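Local coordinates for protein eukaryotic initiation factor 4F subunit p150 (Saccharomyces cerevisiae, PDB 2VSO) that scaffolds the cap-binding eIF4F complex in translation initiation, binding mRNA and, through its middle domain, the helicase eIF4A, at residues Y184-F195 with L220-D231. Residues are numbered along the deposited sequence; the frame is centred on the assembly and turned at random.
Sequences YRLNLLTGKMMF and LLNTVGEQFETD
The ring of Tyr-184 is sandwiched between Gln-227 from across the contact and Met-194 of its own segment: the side-chain amide of Gln-227 lies over one face, stacked nearly parallel to the ring with NE2 displaced toward the rim, while CG of Met-194 sits over the centre of the opposite face. At the ring's edge stand CG2 of Val-224 and OD2 of Asp-231, both near its plane. This is packing within the MIF4G domain of eIF4G, an all-helical HEAT-repeat fold, where the end of helix 163-185 and the start of helix 191-206 meet the last turns of helix 211-228. With CG anti to the backbone N (chi1 172°), Tyr-184 directs its OH to Asp-231, donating to the anti lone pair of OD2 at 3.1 Å from OH. Ring and carboxylate are almost coplanar, and the bond ties the loop that follows helix 211-228 to the C-terminal end of helix 163-185.

An aromatic pair lies beside this stack. Phe-228 turns its edge to the face of Phe-195, CZ above the centre of that ring, with centroids 4.8 Å apart and planes at 61°; Phe-198 meets Phe-228 as well. Met-194, its chain bent at chi2 and chi3, carries SD past CG1 of Val-224 and brings CE tip to tip with Leu-220, 3.7 Å from CD2. Replacing Tyr-184 by alanine would probably leave the Asp-231 carboxylate without its hydroxyl donor and open a gap between Gln-227 and Met-194.

Helix 163-185 ends in a Schellman motif, with Asn-187, at positive phi, as its C-prime residue. The carbonyl O of Tyr-184 accepts there from Asn-187 N and, on the opposite face of the carbonyl plane, from NE2 of Gln-227 at 3.1 Å, a bond bent to 149° at the hydrogen.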
# COMPACT_ATOMS: atom_id res chain seq x y z
N TYR C 184 -21.70 9.83 7.59
CA TYR C 184 -22.95 9.23 7.99
C TYR C 184 -22.77 8.41 9.26
O TYR C 184 -23.58 8.47 10.16
CB TYR C 184 -23.48 8.35 6.84
CG TYR C 184 -24.70 7.52 7.19
CD1 TYR C 184 -24.59 6.13 7.36
CD2 TYR C 184 -25.96 8.11 7.34
CE1 TYR C 184 -25.71 5.35 7.67
CE2 TYR C 184 -27.08 7.33 7.66
CZ TYR C 184 -26.94 5.95 7.83
OH TYR C 184 -28.03 5.18 8.14
N ARG C 185 -21.67 7.67 9.31
CA ARG C 185 -21.41 6.77 10.42
C ARG C 185 -21.19 7.48 11.76
O ARG C 185 -21.47 6.93 12.82
CB ARG C 185 -20.21 5.89 10.11
CG ARG C 185 -20.07 4.71 11.03
CD ARG C 185 -18.69 4.63 11.60
NE ARG C 185 -17.79 3.79 10.83
CZ ARG C 185 -16.46 3.82 10.97
NH1 ARG C 185 -15.90 4.65 11.84
NH2 ARG C 185 -15.70 3.01 10.24
N LEU C 186 -20.68 8.71 11.71
CA LEU C 186 -20.54 9.53 12.90
C LEU C 186 -21.78 10.39 13.13
O LEU C 186 -21.78 11.25 14.00
CB LEU C 186 -19.32 10.44 12.79
CG LEU C 186 -17.94 9.86 12.53
CD1 LEU C 186 -17.00 10.99 12.16
CD2 LEU C 186 -17.41 9.13 13.73
N ASN C 187 -22.82 10.15 12.34
CA ASN C 187 -24.06 10.91 12.45
C ASN C 187 -23.85 12.41 12.16
O ASN C 187 -24.44 13.28 12.80
CB ASN C 187 -24.72 10.70 13.82
CG ASN C 187 -24.97 9.23 14.12
OD1 ASN C 187 -25.62 8.53 13.35
ND2 ASN C 187 -24.44 8.75 15.24
N LEU C 188 -22.99 12.68 11.18
CA LEU C 188 -22.77 14.02 10.68
C LEU C 188 -23.55 14.24 9.37
O LEU C 188 -23.45 15.29 8.73
CB LEU C 188 -21.29 14.29 10.46
CG LEU C 188 -20.35 14.07 11.64
CD1 LEU C 188 -18.92 14.53 11.31
CD2 LEU C 188 -20.86 14.80 12.84
N LEU C 189 -24.34 13.24 8.99
CA LEU C 189 -25.22 13.32 7.83
C LEU C 189 -26.46 12.47 8.09
O LEU C 189 -26.40 11.48 8.83
CB LEU C 189 -24.55 12.84 6.55
CG LEU C 189 -23.43 13.63 5.86
CD1 LEU C 189 -22.82 12.82 4.72
CD2 LEU C 189 -23.96 14.93 5.33
N THR C 190 -27.57 12.85 7.46
CA THR C 190 -28.81 12.11 7.58
C THR C 190 -28.87 11.05 6.49
O THR C 190 -28.02 11.02 5.60
CB THR C 190 -30.05 13.04 7.46
OG1 THR C 190 -30.14 13.57 6.13
CG2 THR C 190 -29.96 14.18 8.45
N GLY C 191 -29.87 10.18 6.57
CA GLY C 191 -30.04 9.12 5.60
C GLY C 191 -30.33 9.62 4.20
O GLY C 191 -30.01 8.94 3.23
N LYS C 192 -30.94 10.79 4.08
CA LYS C 192 -31.38 11.29 2.78
C LYS C 192 -30.21 11.37 1.81
O LYS C 192 -30.38 11.15 0.61
CB LYS C 192 -32.09 12.64 2.89
CG LYS C 192 -31.17 13.87 2.85
CD LYS C 192 -31.98 15.16 2.69
CE LYS C 192 -31.09 16.40 2.77
NZ LYS C 192 -31.87 17.66 2.57
N MET C 193 -29.02 11.66 2.32
CA MET C 193 -27.83 11.75 1.48
C MET C 193 -27.22 10.37 1.23
O MET C 193 -26.54 10.15 0.22
CB MET C 193 -26.81 12.71 2.09
CG MET C 193 -25.57 12.92 1.22
SD MET C 193 -25.77 14.04 -0.18
CE MET C 193 -25.93 15.60 0.69
N MET C 194 -27.46 9.44 2.15
CA MET C 194 -27.03 8.06 2.00
C MET C 194 -27.93 7.33 0.99
O MET C 194 -27.49 6.39 0.32
CB MET C 194 -27.06 7.37 3.36
CG MET C 194 -26.21 6.13 3.46
SD MET C 194 -24.45 6.45 3.37
CE MET C 194 -24.18 6.22 1.63
N PHE C 195 -29.18 7.76 0.88
CA PHE C 195 -30.09 7.19 -0.11
C PHE C 195 -29.65 7.64 -1.49
O PHE C 195 -29.70 6.88 -2.45
CB PHE C 195 -31.54 7.63 0.12
CG PHE C 195 -32.29 6.80 1.13
CD1 PHE C 195 -32.13 7.02 2.48
CD2 PHE C 195 -33.15 5.79 0.71
CE1 PHE C 195 -32.82 6.25 3.41
CE2 PHE C 195 -33.84 5.02 1.64
CZ PHE C 195 -33.67 5.25 2.99
N LEU C 220 -18.60 0.47 1.32
CA LEU C 220 -19.66 1.28 1.89
C LEU C 220 -20.63 0.45 2.73
O LEU C 220 -20.92 0.76 3.87
CB LEU C 220 -20.41 2.01 0.78
CG LEU C 220 -21.45 3.05 1.22
CD1 LEU C 220 -20.82 4.19 2.03
CD2 LEU C 220 -22.15 3.58 0.01
N LEU C 221 -21.11 -0.64 2.16
CA LEU C 221 -21.94 -1.57 2.91
C LEU C 221 -21.25 -2.14 4.16
O LEU C 221 -21.90 -2.42 5.17
CB LEU C 221 -22.39 -2.70 2.01
CG LEU C 221 -23.43 -2.26 0.99
CD1 LEU C 221 -23.48 -3.26 -0.14
CD2 LEU C 221 -24.76 -2.11 1.67
N ASN C 222 -19.93 -2.31 4.11
CA ASN C 222 -19.24 -2.77 5.30
C ASN C 222 -19.15 -1.68 6.36
O ASN C 222 -19.27 -1.95 7.55
CB ASN C 222 -17.86 -3.34 4.97
CG ASN C 222 -17.92 -4.80 4.57
OD1 ASN C 222 -18.40 -5.65 5.33
ND2 ASN C 222 -17.44 -5.11 3.38
N THR C 223 -18.97 -0.45 5.92
CA THR C 223 -18.89 0.69 6.81
C THR C 223 -20.23 1.09 7.43
O THR C 223 -20.31 1.43 8.61
CB THR C 223 -18.29 1.92 6.09
OG1 THR C 223 -16.95 1.62 5.70
CG2 THR C 223 -18.28 3.16 7.00
N VAL C 224 -21.30 1.00 6.65
CA VAL C 224 -22.53 1.74 6.95
C VAL C 224 -23.79 0.89 6.78
O VAL C 224 -24.89 1.33 7.12
CB VAL C 224 -22.53 2.97 6.00
CG1 VAL C 224 -23.78 3.16 5.18
CG2 VAL C 224 -21.87 4.19 6.60
N GLY C 225 -23.62 -0.32 6.27
CA GLY C 225 -24.74 -1.20 5.96
C GLY C 225 -25.66 -1.54 7.12
O GLY C 225 -26.87 -1.49 6.99
N GLU C 226 -25.09 -1.90 8.27
CA GLU C 226 -25.89 -2.21 9.44
C GLU C 226 -26.70 -1.00 9.89
O GLU C 226 -27.91 -1.09 10.02
CB GLU C 226 -25.02 -2.69 10.61
CG GLU C 226 -25.87 -3.17 11.79
CD GLU C 226 -25.06 -3.83 12.91
OE1 GLU C 226 -23.83 -3.99 12.76
OE2 GLU C 226 -25.66 -4.18 13.95
N GLN C 227 -26.02 0.11 10.13
CA GLN C 227 -26.65 1.34 10.58
C GLN C 227 -27.77 1.80 9.64
O GLN C 227 -28.84 2.19 10.08
CB GLN C 227 -25.60 2.43 10.74
CG GLN C 227 -26.15 3.82 10.79
CD GLN C 227 -25.06 4.86 10.89
OE1 GLN C 227 -23.87 4.54 10.78
NE2 GLN C 227 -25.45 6.11 11.08
N PHE C 228 -27.50 1.73 8.34
CA PHE C 228 -28.47 2.12 7.31
C PHE C 228 -29.71 1.25 7.30
O PHE C 228 -30.75 1.65 6.79
CB PHE C 228 -27.83 2.06 5.93
CG PHE C 228 -28.66 2.67 4.85
CD1 PHE C 228 -28.97 4.02 4.87
CD2 PHE C 228 -29.13 1.89 3.80
CE1 PHE C 228 -29.74 4.59 3.87
CE2 PHE C 228 -29.91 2.45 2.79
CZ PHE C 228 -30.21 3.81 2.82
N GLU C 229 -29.58 0.05 7.84
CA GLU C 229 -30.68 -0.90 7.86
C GLU C 229 -31.96 -0.21 8.30
O GLU C 229 -33.02 -0.40 7.71
CB GLU C 229 -30.36 -2.05 8.81
CG GLU C 229 -31.07 -3.34 8.46
CD GLU C 229 -30.66 -3.84 7.10
OE1 GLU C 229 -29.47 -4.15 6.93
OE2 GLU C 229 -31.52 -3.92 6.21
N THR C 230 -31.83 0.62 9.33
CA THR C 230 -32.98 1.27 9.93
C THR C 230 -32.90 2.79 9.79
O THR C 230 -32.34 3.46 10.66
CB THR C 230 -33.05 0.92 11.41
OG1 THR C 230 -31.82 1.27 12.04
CG2 THR C 230 -33.28 -0.57 11.58
N ASP C 231 -33.46 3.33 8.71
CA ASP C 231 -33.36 4.76 8.45
C ASP C 231 -34.30 5.16 7.33
O ASP C 231 -34.33 4.53 6.27
CB ASP C 231 -31.90 5.15 8.13
CG ASP C 231 -31.63 6.64 8.32
OD1 ASP C 231 -32.57 7.38 8.64
OD2 ASP C 231 -30.47 7.08 8.17